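PDB 1UJC: phosphohistidine phosphatase SixA from Escherichia coli, which removes phosphate from a phosphohistidine, acting on the HPt domain of the ArcB sensor in the multistep His-Asp phosphorelay. Local coordinates for residues R47-P52 with Q93-E98; F53-Q58 with L79-D84; V112-A117 with E123-F128. All coordinates share one frame; numbering follows the deposited sequence.

Contact 1: R47-P52 with Q93-E98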
ATOM      1  N   ARG A  47       6.232   9.938  -0.573  1.00 11.87           N
ATOM      2  CA  ARG A  47       5.861   9.511  -1.916  1.00 11.94           C
ATOM      3  C   ARG A  47       4.734   8.484  -1.889  1.00 12.31           C
ATOM      4  O   ARG A  47       4.591   7.726  -0.925  1.00 11.20           O
ATOM      5  CB  ARG A  47       7.083   8.917  -2.625  1.00 12.73           C
ATOM      6  CG  ARG A  47       8.189   9.929  -2.903  1.00 12.84           C
ATOM      7  CD  ARG A  47       7.814  10.835  -4.069  1.00 11.56           C
ATOM      8  NE  ARG A  47       8.023  10.180  -5.358  1.00 12.57           N
ATOM      9  CZ  ARG A  47       9.219   9.967  -5.904  1.00 12.18           C
ATOM     10  NH1 ARG A  47      10.320  10.359  -5.272  1.00 10.69           N
ATOM     11  NH2 ARG A  47       9.314   9.370  -7.087  1.00 12.35           N
ATOM     12  N   VAL A  48       3.945   8.458  -2.958  1.00 10.99           N
ATOM     13  CA  VAL A  48       2.833   7.528  -3.060  1.00 10.77           C
ATOM     14  C   VAL A  48       2.819   6.790  -4.396  1.00 10.95           C
ATOM     15  O   VAL A  48       2.898   7.405  -5.461  1.00 11.16           O
ATOM     16  CB  VAL A  48       1.495   8.264  -2.881  1.00 12.32           C
ATOM     17  CG1 VAL A  48       0.337   7.298  -3.050  1.00 13.42           C
ATOM     18  CG2 VAL A  48       1.456   8.921  -1.515  1.00 13.19           C
ATOM     19  N   LEU A  49       2.721   5.465  -4.321  1.00  9.64           N
ATOM     20  CA  LEU A  49       2.680   4.608  -5.500  1.00 10.40           C
ATOM     21  C   LEU A  49       1.348   3.872  -5.426  1.00 11.71           C
ATOM     22  O   LEU A  49       1.026   3.272  -4.401  1.00 14.02           O
ATOM     23  CB  LEU A  49       3.839   3.608  -5.469  1.00  9.78           C
ATOM     24  CG  LEU A  49       5.230   4.203  -5.224  1.00 10.82           C
ATOM     25  CD1 LEU A  49       6.270   3.088  -5.170  1.00 11.18           C
ATOM     26  CD2 LEU A  49       5.567   5.191  -6.330  1.00 12.26           C
ATOM     27  N   VAL A  50       0.572   3.917  -6.502  1.00 11.89           N
ATOM     28  CA  VAL A  50      -0.736   3.272  -6.497  1.00 12.01           C
ATOM     29  C   VAL A  50      -1.052   2.482  -7.764  1.00 12.18           C
ATOM     30  O   VAL A  50      -0.571   2.801  -8.848  1.00 11.59           O
ATOM     31  CB  VAL A  50      -1.849   4.331  -6.284  1.00 13.70           C
ATOM     32  CG1 VAL A  50      -1.849   5.325  -7.441  1.00 12.16           C
ATOM     33  CG2 VAL A  50      -3.210   3.654  -6.144  1.00 14.73           C
ATOM     34  N   SER A  51      -1.863   1.440  -7.604  1.00 11.89           N
ATOM     35  CA  SER A  51      -2.294   0.611  -8.718  1.00 11.41           C
ATOM     36  C   SER A  51      -3.241   1.431  -9.588  1.00 11.30           C
ATOM     37  O   SER A  51      -3.939   2.311  -9.094  1.00 10.33           O
ATOM     38  CB  SER A  51      -3.031  -0.622  -8.199  1.00 11.91           C
ATOM     39  OG  SER A  51      -3.809  -1.208  -9.225  1.00 14.54           O
ATOM     40  N   PRO A  52      -3.270   1.150 -10.900  1.00 10.89           N
ATOM     41  CA  PRO A  52      -4.129   1.850 -11.864  1.00 11.97           C
ATOM     42  C   PRO A  52      -5.611   1.507 -11.695  1.00 11.52           C
ATOM     43  O   PRO A  52      -6.476   2.190 -12.237  1.00 11.18           O
ATOM     44  CB  PRO A  52      -3.601   1.367 -13.217  1.00 10.63           C
ATOM     45  CG  PRO A  52      -2.181   0.993 -12.927  1.00 15.97           C
ATOM     46  CD  PRO A  52      -2.306   0.289 -11.601  1.00 12.83           C
ATOM     47  N   GLN A  93      13.772   0.318  -4.521  1.00 10.84           N
ATOM     48  CA  GLN A  93      15.201   0.427  -4.242  1.00 10.98           C
ATOM     49  C   GLN A  93      15.721   1.720  -4.868  1.00 11.30           C
ATOM     50  O   GLN A  93      16.566   2.404  -4.288  1.00  9.89           O
ATOM     51  CB  GLN A  93      15.960  -0.793  -4.796  1.00 11.34           C
ATOM     52  CG  GLN A  93      17.486  -0.674  -4.718  1.00 13.46           C
ATOM     53  CD  GLN A  93      18.215  -1.997  -4.926  1.00 14.10           C
ATOM     54  OE1 GLN A  93      17.792  -2.840  -5.722  1.00 16.88           O
ATOM     55  NE2 GLN A  93      19.330  -2.174  -4.220  1.00 13.39           N
ATOM     56  N   ALA A  94      15.201   2.057  -6.047  1.00 12.19           N
ATOM     57  CA  ALA A  94      15.594   3.282  -6.732  1.00 12.65           C
ATOM     58  C   ALA A  94      15.292   4.471  -5.825  1.00 12.75           C
ATOM     59  O   ALA A  94      16.181   5.255  -5.500  1.00 13.57           O
ATOM     60  CB  ALA A  94      14.836   3.425  -8.040  1.00 11.99           C
ATOM     61  N   LEU A  95      14.036   4.598  -5.409  1.00 13.59           N
ATOM     62  CA  LEU A  95      13.646   5.701  -4.542  1.00 13.03           C
ATOM     63  C   LEU A  95      14.488   5.726  -3.267  1.00 14.04           C
ATOM     64  O   LEU A  95      14.836   6.798  -2.771  1.00 14.54           O
ATOM     65  CB  LEU A  95      12.160   5.603  -4.187  1.00 15.09           C
ATOM     66  CG  LEU A  95      11.159   5.679  -5.348  1.00 13.80           C
ATOM     67  CD1 LEU A  95       9.734   5.702  -4.795  1.00 15.78           C
ATOM     68  CD2 LEU A  95      11.423   6.921  -6.174  1.00 12.77           C
ATOM     69  N   THR A  96      14.815   4.551  -2.740  1.00 13.39           N
ATOM     70  CA  THR A  96      15.623   4.462  -1.526  1.00 14.12           C
ATOM     71  C   THR A  96      16.978   5.127  -1.744  1.00 13.46           C
ATOM     72  O   THR A  96      17.437   5.898  -0.905  1.00 14.93           O
ATOM     73  CB  THR A  96      15.840   2.988  -1.093  1.00 14.10           C
ATOM     74  OG1 THR A  96      14.586   2.418  -0.700  1.00 13.98           O
ATOM     75  CG2 THR A  96      16.808   2.906   0.082  1.00 15.72           C
ATOM     76  N   ASN A  97      17.609   4.834  -2.875  1.00 14.24           N
ATOM     77  CA  ASN A  97      18.908   5.411  -3.198  1.00 12.62           C
ATOM     78  C   ASN A  97      18.791   6.882  -3.585  1.00 12.94           C
ATOM     79  O   ASN A  97      19.777   7.616  -3.571  1.00 13.34           O
ATOM     80  CB  ASN A  97      19.565   4.619  -4.331  1.00 13.10           C
ATOM     81  CG  ASN A  97      20.190   3.328  -3.848  1.00 14.44           C
ATOM     82  OD1 ASN A  97      21.285   3.329  -3.281  1.00 13.38           O
ATOM     83  ND2 ASN A  97      19.489   2.221  -4.051  1.00 13.21           N
ATOM     84  N   GLU A  98      17.577   7.300  -3.924  1.00 12.42           N
ATOM     85  CA  GLU A  98      17.299   8.679  -4.309  1.00 13.10           C
ATOM     86  C   GLU A  98      17.256   9.559  -3.063  1.00 12.98           C
ATOM     87  O   GLU A  98      17.467  10.767  -3.134  1.00 12.80           O
ATOM     88  CB  GLU A  98      15.956   8.750  -5.059  1.00 12.96           C
ATOM     89  CG  GLU A  98      15.479  10.158  -5.416  1.00 13.16           C
ATOM     90  CD  GLU A  98      14.202  10.158  -6.249  1.00 13.05           C
ATOM     91  OE1 GLU A  98      14.250   9.742  -7.423  1.00 12.59           O
ATOM     92  OE2 GLU A  98      13.144  10.572  -5.730  1.00 14.79           O
TER
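R47 on strand 47-50 and E98 at the end of helix 85-98 meet in a salt bridge, their side chains crossing at about a right angle. R47 NH1 stands 2.9 Å from E98 OE2. The oxygen lies in the guanidinium plane and is met nearly along its C-O axis. The two flat groups are close to coplanar, 17° apart. The N-H...O angle is 149°, so the bond is somewhat bent. The E98 chain is extended, with CG anti to the backbone N, and it carries the carboxylate out from the helix. The R47 chain is instead bent at chi2 and chi3, and folds back beside L95. There L95 CD2 comes to 3.4 Å from R47 NH2, and L95 CD1 lies over one face of the guanidinium. Deeper in, L49 CD1 touches L95 CD1 at 4.4 Å, a light apolar contact. L95 also rests on V103 of strand 102-107, as L49 does. The strand and helix segments run nearly antiparallel, 172° between their directions. R47 has a second acid, E74, at NE. Two carboxylates therefore share one guanidinium above an apolar leucine, and the positive charge of R47 is probably well balanced at this partly exposed position.

Contact 2: F53-Q58 with L79-D84. With WO4 (tungstate(VI)ion), chain C.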
ATOM      1  N   PHE A  53      -5.898   0.442 -10.949  1.00 11.02           N
ATOM      2  CA  PHE A  53      -7.280   0.019 -10.738  1.00 11.43           C
ATOM      3  C   PHE A  53      -8.052   0.944  -9.805  1.00 12.41           C
ATOM      4  O   PHE A  53      -7.548   1.367  -8.760  1.00 13.49           O
ATOM      5  CB  PHE A  53      -7.323  -1.416 -10.205  1.00 10.90           C
ATOM      6  CG  PHE A  53      -6.935  -2.459 -11.226  1.00 12.04           C
ATOM      7  CD1 PHE A  53      -6.559  -2.092 -12.518  1.00 12.02           C
ATOM      8  CD2 PHE A  53      -6.937  -3.808 -10.891  1.00 11.88           C
ATOM      9  CE1 PHE A  53      -6.188  -3.055 -13.458  1.00 13.46           C
ATOM     10  CE2 PHE A  53      -6.570  -4.775 -11.824  1.00 13.37           C
ATOM     11  CZ  PHE A  53      -6.195  -4.401 -13.106  1.00 10.74           C
ATOM     12  N   LEU A  54      -9.288   1.240 -10.194  1.00 12.51           N
ATOM     13  CA  LEU A  54     -10.153   2.141  -9.445  1.00 12.67           C
ATOM     14  C   LEU A  54     -10.211   1.924  -7.938  1.00 12.23           C
ATOM     15  O   LEU A  54     -10.193   2.893  -7.178  1.00 10.40           O
ATOM     16  CB  LEU A  54     -11.576   2.117 -10.026  1.00 14.12           C
ATOM     17  CG  LEU A  54     -11.744   2.779 -11.403  1.00 15.20           C
ATOM     18  CD1 LEU A  54     -13.214   2.870 -11.768  1.00 16.08           C
ATOM     19  CD2 LEU A  54     -11.143   4.167 -11.371  1.00 17.79           C
ATOM     20  N   ARG A  55     -10.272   0.673  -7.492  1.00 11.45           N
ATOM     21  CA  ARG A  55     -10.338   0.425  -6.055  1.00 12.20           C
ATOM     22  C   ARG A  55      -9.080   0.885  -5.322  1.00 11.31           C
ATOM     23  O   ARG A  55      -9.148   1.298  -4.163  1.00 13.67           O
ATOM     24  CB  ARG A  55     -10.632  -1.055  -5.770  1.00 10.50           C
ATOM     25  CG  ARG A  55      -9.739  -2.072  -6.455  1.00 11.85           C
ATOM     26  CD  ARG A  55     -10.345  -3.456  -6.262  1.00 13.30           C
ATOM     27  NE  ARG A  55      -9.552  -4.561  -6.802  1.00 13.76           N
ATOM     28  CZ  ARG A  55      -9.499  -4.917  -8.085  1.00 15.44           C
ATOM     29  NH1 ARG A  55     -10.189  -4.255  -9.004  1.00 11.97           N
ATOM     30  NH2 ARG A  55      -8.773  -5.968  -8.443  1.00 14.41           N
ATOM     31  N   ALA A  56      -7.936   0.835  -5.994  1.00 10.40           N
ATOM     32  CA  ALA A  56      -6.690   1.271  -5.375  1.00  7.99           C
ATOM     33  C   ALA A  56      -6.673   2.801  -5.297  1.00 10.28           C
ATOM     34  O   ALA A  56      -6.430   3.381  -4.238  1.00  8.76           O
ATOM     35  CB  ALA A  56      -5.494   0.766  -6.180  1.00  7.38           C
ATOM     36  N   GLU A  57      -6.952   3.447  -6.424  1.00 10.03           N
ATOM     37  CA  GLU A  57      -6.969   4.900  -6.486  1.00 12.53           C
ATOM     38  C   GLU A  57      -7.987   5.503  -5.512  1.00 11.91           C
ATOM     39  O   GLU A  57      -7.715   6.521  -4.880  1.00 13.71           O
ATOM     40  CB  GLU A  57      -7.265   5.350  -7.925  1.00 13.13           C
ATOM     41  CG  GLU A  57      -6.280   4.791  -8.947  1.00 15.28           C
ATOM     42  CD  GLU A  57      -6.620   5.162 -10.383  1.00 16.89           C
ATOM     43  OE1 GLU A  57      -7.823   5.221 -10.718  1.00 15.35           O
ATOM     44  OE2 GLU A  57      -5.682   5.372 -11.182  1.00 16.26           O
ATOM     45  N   GLN A  58      -9.150   4.874  -5.380  1.00 10.86           N
ATOM     46  CA  GLN A  58     -10.173   5.385  -4.479  1.00 11.40           C
ATOM     47  C   GLN A  58      -9.723   5.229  -3.029  1.00 11.17           C
ATOM     48  O   GLN A  58     -10.004   6.079  -2.189  1.00 11.28           O
ATOM     49  CB  GLN A  58     -11.494   4.651  -4.689  1.00 13.56           C
ATOM     50  CG  GLN A  58     -12.689   5.470  -4.248  1.00 13.37           C
ATOM     51  CD  GLN A  58     -13.992   4.711  -4.342  1.00 14.69           C
ATOM     52  OE1 GLN A  58     -14.127   3.778  -5.132  1.00 15.55           O
ATOM     53  NE2 GLN A  58     -14.969   5.122  -3.545  1.00 15.70           N
ATOM     54  N   LEU A  79       1.629  -2.524 -10.155  1.00 12.93           N
ATOM     55  CA  LEU A  79       0.973  -2.634  -8.853  1.00 13.54           C
ATOM     56  C   LEU A  79      -0.386  -3.316  -8.969  1.00 13.38           C
ATOM     57  O   LEU A  79      -1.097  -3.485  -7.977  1.00 15.74           O
ATOM     58  CB  LEU A  79       0.819  -1.251  -8.207  1.00 11.13           C
ATOM     59  CG  LEU A  79       2.121  -0.673  -7.648  1.00 12.34           C
ATOM     60  CD1 LEU A  79       1.897   0.722  -7.085  1.00 11.57           C
ATOM     61  CD2 LEU A  79       2.648  -1.606  -6.571  1.00 11.45           C
ATOM     62  N   THR A  80      -0.750  -3.700 -10.187  1.00 14.29           N
ATOM     63  CA  THR A  80      -2.011  -4.393 -10.420  1.00 14.27           C
ATOM     64  C   THR A  80      -1.859  -5.777  -9.791  1.00 14.17           C
ATOM     65  O   THR A  80      -0.751  -6.189  -9.457  1.00 14.47           O
ATOM     66  CB  THR A  80      -2.298  -4.551 -11.928  1.00 15.27           C
ATOM     67  OG1 THR A  80      -1.195  -5.211 -12.560  1.00 16.84           O
ATOM     68  CG2 THR A  80      -2.523  -3.196 -12.576  1.00 13.14           C
ATOM     69  N   PRO A  81      -2.968  -6.507  -9.616  1.00 14.11           N
ATOM     70  CA  PRO A  81      -2.917  -7.844  -9.019  1.00 13.47           C
ATOM     71  C   PRO A  81      -1.814  -8.754  -9.568  1.00 15.29           C
ATOM     72  O   PRO A  81      -1.174  -9.479  -8.808  1.00 12.92           O
ATOM     73  CB  PRO A  81      -4.311  -8.390  -9.300  1.00 14.37           C
ATOM     74  CG  PRO A  81      -5.157  -7.168  -9.156  1.00 13.65           C
ATOM     75  CD  PRO A  81      -4.361  -6.126  -9.916  1.00 14.42           C
ATOM     76  N   CYS A  82      -1.594  -8.703 -10.882  1.00 15.37           N
ATOM     77  CA  CYS A  82      -0.589  -9.542 -11.545  1.00 19.43           C
ATOM     78  C   CYS A  82       0.760  -8.853 -11.741  1.00 17.96           C
ATOM     79  O   CYS A  82       1.619  -9.345 -12.479  1.00 17.30           O
ATOM     80  CB  CYS A  82      -1.112  -9.988 -12.911  1.00 21.69           C
ATOM     81  SG  CYS A  82      -2.714 -10.800 -12.858  1.00 29.02           S
ATOM     82  N   GLY A  83       0.936  -7.718 -11.079  1.00 16.30           N
ATOM     83  CA  GLY A  83       2.168  -6.961 -11.195  1.00 15.98           C
ATOM     84  C   GLY A  83       3.430  -7.750 -10.917  1.00 16.39           C
ATOM     85  O   GLY A  83       3.425  -8.728 -10.171  1.00 14.69           O
ATOM     86  N   ASP A  84       4.522  -7.304 -11.525  1.00 16.75           N
ATOM     87  CA  ASP A  84       5.818  -7.948 -11.366  1.00 15.96           C
ATOM     88  C   ASP A  84       6.476  -7.441 -10.082  1.00 15.60           C
ATOM     89  O   ASP A  84       6.985  -6.317 -10.038  1.00 14.45           O
ATOM     90  CB  ASP A  84       6.690  -7.626 -12.576  1.00 16.20           C
ATOM     91  CG  ASP A  84       7.985  -8.395 -12.573  1.00 17.47           C
ATOM     92  OD1 ASP A  84       8.256  -9.098 -13.567  1.00 22.53           O
ATOM     93  OD2 ASP A  84       8.731  -8.301 -11.581  1.00 18.02           O
TER
HETATM   94  W   WO4 C 163      -8.289  -7.410  -4.277  1.00 16.76           W
HETATM   95  O1  WO4 C 163      -6.975  -7.278  -3.156  1.00 14.52           O
HETATM   96  O2  WO4 C 163      -8.026  -6.348  -5.622  1.00 18.72           O
HETATM   97  O3  WO4 C 163      -9.809  -7.172  -3.491  1.00 23.77           O
HETATM   98  O4  WO4 C 163      -8.307  -9.019  -4.913  1.00 16.35           O
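Tungstate O2 is gripped twice by R55, and NH2, one of the two donors, also lies 3.9 Å from P81 CG. R55 NE donates to WO4 O2 at 2.6 Å, with an N-H...O angle of 157°. R55 NH2 donates to the same oxygen at 2.9 Å, less straight. O2 lies in the guanidinium plane, at its edge. The R55 chain is extended from CG to NE, which carries the group to the anion. NH2 also pairs with D18. Beside it, F53 CE2 meets P81 CD at 3.2 Å, a tight apolar contact. T80 CG2 sits over one face of the F53 ring, 4.1 Å from its centroid, in a CH-pi contact offset toward the rim. The threonine's chi1 of 55° turns CG2 anti to the carbonyl carbon. An alanine in place of F53 would probably leave T80 CG2 and P81 CD without their aromatic partner and let the 79-84 loop shift beside R55. T80 and P81 begin a type I turn closed by G83 N to T80 O. R7, H108 and L109 also bond the tungstate, and H8 completes its pocket. This is the anion site of the histidine phosphatase superfamily.

Contact 3: V112-A117 with E123-F128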
ATOM      1  N   VAL A 112       0.615  -7.707  -2.785  1.00 14.04           N
ATOM      2  CA  VAL A 112       1.027  -7.146  -1.500  1.00 12.30           C
ATOM      3  C   VAL A 112       1.747  -8.159  -0.620  1.00 11.43           C
ATOM      4  O   VAL A 112       2.745  -7.830   0.023  1.00  9.34           O
ATOM      5  CB  VAL A 112      -0.178  -6.548  -0.736  1.00 12.64           C
ATOM      6  CG1 VAL A 112      -0.730  -5.357  -1.505  1.00 12.60           C
ATOM      7  CG2 VAL A 112      -1.254  -7.602  -0.543  1.00 13.29           C
ATOM      8  N   GLY A 113       1.247  -9.390  -0.598  1.00 11.00           N
ATOM      9  CA  GLY A 113       1.881 -10.422   0.202  1.00 13.07           C
ATOM     10  C   GLY A 113       3.267 -10.766  -0.322  1.00 14.09           C
ATOM     11  O   GLY A 113       4.239 -10.800   0.444  1.00 12.56           O
ATOM     12  N   TYR A 114       3.360 -11.015  -1.629  1.00 13.42           N
ATOM     13  CA  TYR A 114       4.629 -11.362  -2.264  1.00 15.44           C
ATOM     14  C   TYR A 114       5.637 -10.222  -2.175  1.00 13.98           C
ATOM     15  O   TYR A 114       6.841 -10.455  -2.060  1.00 13.16           O
ATOM     16  CB  TYR A 114       4.427 -11.714  -3.744  1.00 18.19           C
ATOM     17  CG  TYR A 114       3.456 -12.837  -4.003  1.00 23.83           C
ATOM     18  CD1 TYR A 114       3.532 -14.035  -3.294  1.00 25.98           C
ATOM     19  CD2 TYR A 114       2.466 -12.709  -4.976  1.00 26.95           C
ATOM     20  CE1 TYR A 114       2.641 -15.079  -3.549  1.00 28.55           C
ATOM     21  CE2 TYR A 114       1.575 -13.744  -5.238  1.00 29.27           C
ATOM     22  CZ  TYR A 114       1.668 -14.927  -4.523  1.00 29.13           C
ATOM     23  OH  TYR A 114       0.797 -15.959  -4.810  1.00 33.10           O
ATOM     24  N   LEU A 115       5.142  -8.990  -2.239  1.00 13.19           N
ATOM     25  CA  LEU A 115       6.011  -7.823  -2.165  1.00 12.66           C
ATOM     26  C   LEU A 115       6.792  -7.800  -0.858  1.00 12.51           C
ATOM     27  O   LEU A 115       7.998  -7.550  -0.860  1.00 13.27           O
ATOM     28  CB  LEU A 115       5.193  -6.534  -2.302  1.00 11.88           C
ATOM     29  CG  LEU A 115       5.994  -5.229  -2.318  1.00  8.93           C
ATOM     30  CD1 LEU A 115       7.046  -5.269  -3.419  1.00  9.86           C
ATOM     31  CD2 LEU A 115       5.049  -4.065  -2.540  1.00 10.30           C
ATOM     32  N   VAL A 116       6.107  -8.049   0.258  1.00 11.82           N
ATOM     33  CA  VAL A 116       6.774  -8.067   1.555  1.00 11.85           C
ATOM     34  C   VAL A 116       7.867  -9.133   1.589  1.00 12.13           C
ATOM     35  O   VAL A 116       8.974  -8.876   2.056  1.00 11.46           O
ATOM     36  CB  VAL A 116       5.780  -8.347   2.708  1.00 10.72           C
ATOM     37  CG1 VAL A 116       6.539  -8.524   4.022  1.00 10.64           C
ATOM     38  CG2 VAL A 116       4.793  -7.202   2.834  1.00 10.26           C
ATOM     39  N   ALA A 117       7.550 -10.330   1.100  1.00 12.35           N
ATOM     40  CA  ALA A 117       8.518 -11.429   1.084  1.00 12.23           C
ATOM     41  C   ALA A 117       9.700 -11.076   0.191  1.00 12.37           C
ATOM     42  O   ALA A 117      10.854 -11.246   0.580  1.00 13.41           O
ATOM     43  CB  ALA A 117       7.854 -12.711   0.590  1.00 10.78           C
ATOM     44  N   GLU A 123      11.007 -13.939   5.214  1.00 14.05           N
ATOM     45  CA  GLU A 123       9.576 -13.764   5.435  1.00 14.04           C
ATOM     46  C   GLU A 123       8.738 -14.468   4.383  1.00 14.37           C
ATOM     47  O   GLU A 123       9.083 -14.472   3.202  1.00 14.84           O
ATOM     48  CB  GLU A 123       9.206 -12.277   5.414  1.00 13.83           C
ATOM     49  CG  GLU A 123       9.911 -11.412   6.437  1.00 14.48           C
ATOM     50  CD  GLU A 123       9.497 -11.718   7.865  1.00 17.05           C
ATOM     51  OE1 GLU A 123       8.405 -12.304   8.069  1.00 16.34           O
ATOM     52  OE2 GLU A 123      10.259 -11.351   8.782  1.00 14.17           O
ATOM     53  N   THR A 124       7.641 -15.073   4.823  1.00 14.86           N
ATOM     54  CA  THR A 124       6.712 -15.725   3.907  1.00 14.83           C
ATOM     55  C   THR A 124       5.658 -14.660   3.598  1.00 14.66           C
ATOM     56  O   THR A 124       5.505 -13.691   4.344  1.00 14.04           O
ATOM     57  CB  THR A 124       6.017 -16.944   4.557  1.00 14.75           C
ATOM     58  OG1 THR A 124       5.363 -16.533   5.762  1.00 15.93           O
ATOM     59  CG2 THR A 124       7.028 -18.028   4.882  1.00 15.98           C
ATOM     60  N   PRO A 125       4.921 -14.815   2.490  1.00 14.33           N
ATOM     61  CA  PRO A 125       3.900 -13.814   2.158  1.00 14.80           C
ATOM     62  C   PRO A 125       2.878 -13.684   3.291  1.00 15.15           C
ATOM     63  O   PRO A 125       2.189 -14.642   3.616  1.00 13.98           O
ATOM     64  CB  PRO A 125       3.271 -14.372   0.879  1.00 13.92           C
ATOM     65  CG  PRO A 125       4.374 -15.205   0.281  1.00 15.31           C
ATOM     66  CD  PRO A 125       4.945 -15.897   1.493  1.00 13.23           C
ATOM     67  N   PRO A 126       2.786 -12.504   3.925  1.00 15.60           N
ATOM     68  CA  PRO A 126       1.797 -12.394   5.007  1.00 15.43           C
ATOM     69  C   PRO A 126       0.371 -12.220   4.479  1.00 15.62           C
ATOM     70  O   PRO A 126       0.167 -11.896   3.307  1.00 13.39           O
ATOM     71  CB  PRO A 126       2.286 -11.185   5.803  1.00 16.04           C
ATOM     72  CG  PRO A 126       2.928 -10.321   4.748  1.00 15.54           C
ATOM     73  CD  PRO A 126       3.674 -11.327   3.888  1.00 15.52           C
ATOM     74  N   MET A 127      -0.608 -12.447   5.355  1.00 16.43           N
ATOM     75  CA  MET A 127      -2.027 -12.318   5.020  1.00 18.87           C
ATOM     76  C   MET A 127      -2.495 -10.860   5.184  1.00 18.78           C
ATOM     77  O   MET A 127      -2.306 -10.252   6.241  1.00 19.82           O
ATOM     78  CB  MET A 127      -2.852 -13.230   5.935  1.00 22.81           C
ATOM     79  CG  MET A 127      -4.362 -13.060   5.816  1.00 27.92           C
ATOM     80  SD  MET A 127      -5.067 -13.866   4.370  1.00 36.89           S
ATOM     81  CE  MET A 127      -5.250 -15.594   4.979  1.00 30.65           C
ATOM     82  N   PHE A 128      -3.120 -10.321   4.139  1.00 16.60           N
ATOM     83  CA  PHE A 128      -3.607  -8.942   4.114  1.00 15.86           C
ATOM     84  C   PHE A 128      -5.136  -8.812   4.067  1.00 15.92           C
ATOM     85  O   PHE A 128      -5.761  -9.241   3.103  1.00 16.10           O
ATOM     86  CB  PHE A 128      -3.061  -8.222   2.873  1.00 14.36           C
ATOM     87  CG  PHE A 128      -1.717  -7.576   3.064  1.00 15.91           C
ATOM     88  CD1 PHE A 128      -1.621  -6.273   3.549  1.00 14.81           C
ATOM     89  CD2 PHE A 128      -0.552  -8.247   2.713  1.00 13.69           C
ATOM     90  CE1 PHE A 128      -0.382  -5.649   3.673  1.00 16.88           C
ATOM     91  CE2 PHE A 128       0.693  -7.630   2.834  1.00 14.93           C
ATOM     92  CZ  PHE A 128       0.776  -6.333   3.313  1.00 14.68           C
TER
HETATM   93  O   HOH W   1      11.288 -13.645   1.700  1.00 13.35           O
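V112 lays its CB and CG2 over one face of the F128 ring where helix 111-119 meets the loop that returns to strand 133-138, on one side of the alpha-beta fold of the histidine phosphatases. This inner end is the tight part. V112 CB stands 4.0 Å from the F128 ring centroid, 17° off the normal, and V112 CG2 comes to 3.4 Å from F128 CD2. The valine's chi1 of -65° puts CG2 between the backbone N and the carbonyl carbon, toward the face of the ring. V116 CG2 approaches the ring at its edge, and V116 CB rests on P126 CD at 3.8 Å. I5 of strand 2-7 and A134 of strand 133-138 also touch the F128 side chain. Between these contacts the loop runs close to the helix at G113, whose CA is 4.4 Å from that of P125. A side chain there would be tight against P126 O. P125 CA makes a CA-H...O contact to G113 O at 3.5 Å. The outer end is looser. Y114, an exposed residue, brings CD1 to 3.9 Å from P125 CG. A117 packs its CB against E123 O. No direct hydrogen bond joins the segments; a water lies within hydrogen-bonding distance of both, 2.7 Å from A117 O and 2.8 Å from E123 O.

In the fold
Contacts 1 and 2 touch, with centres 15 Å apart. Strand 47-50 leads straight into helix 54-66, and S51 CB lies 3.5 Å from both A56 CB and L79 O. Helix 85-98 follows the 79-84 loop, so contact 2 falls within the stretch of chain that contact 1 closes. Contact 3 comes later in the sequence. Its centre is 16 Å from that of contact 2 and 18 Å from that of contact 1, and it touches neither. The tungstate pocket relates the contacts: R55 of contact 2 binds the anion directly, and the V112 side chain of contact 3 is about 6 Å from it. S51 of contact 1 hydrogen-bonds H108, another pocket residue.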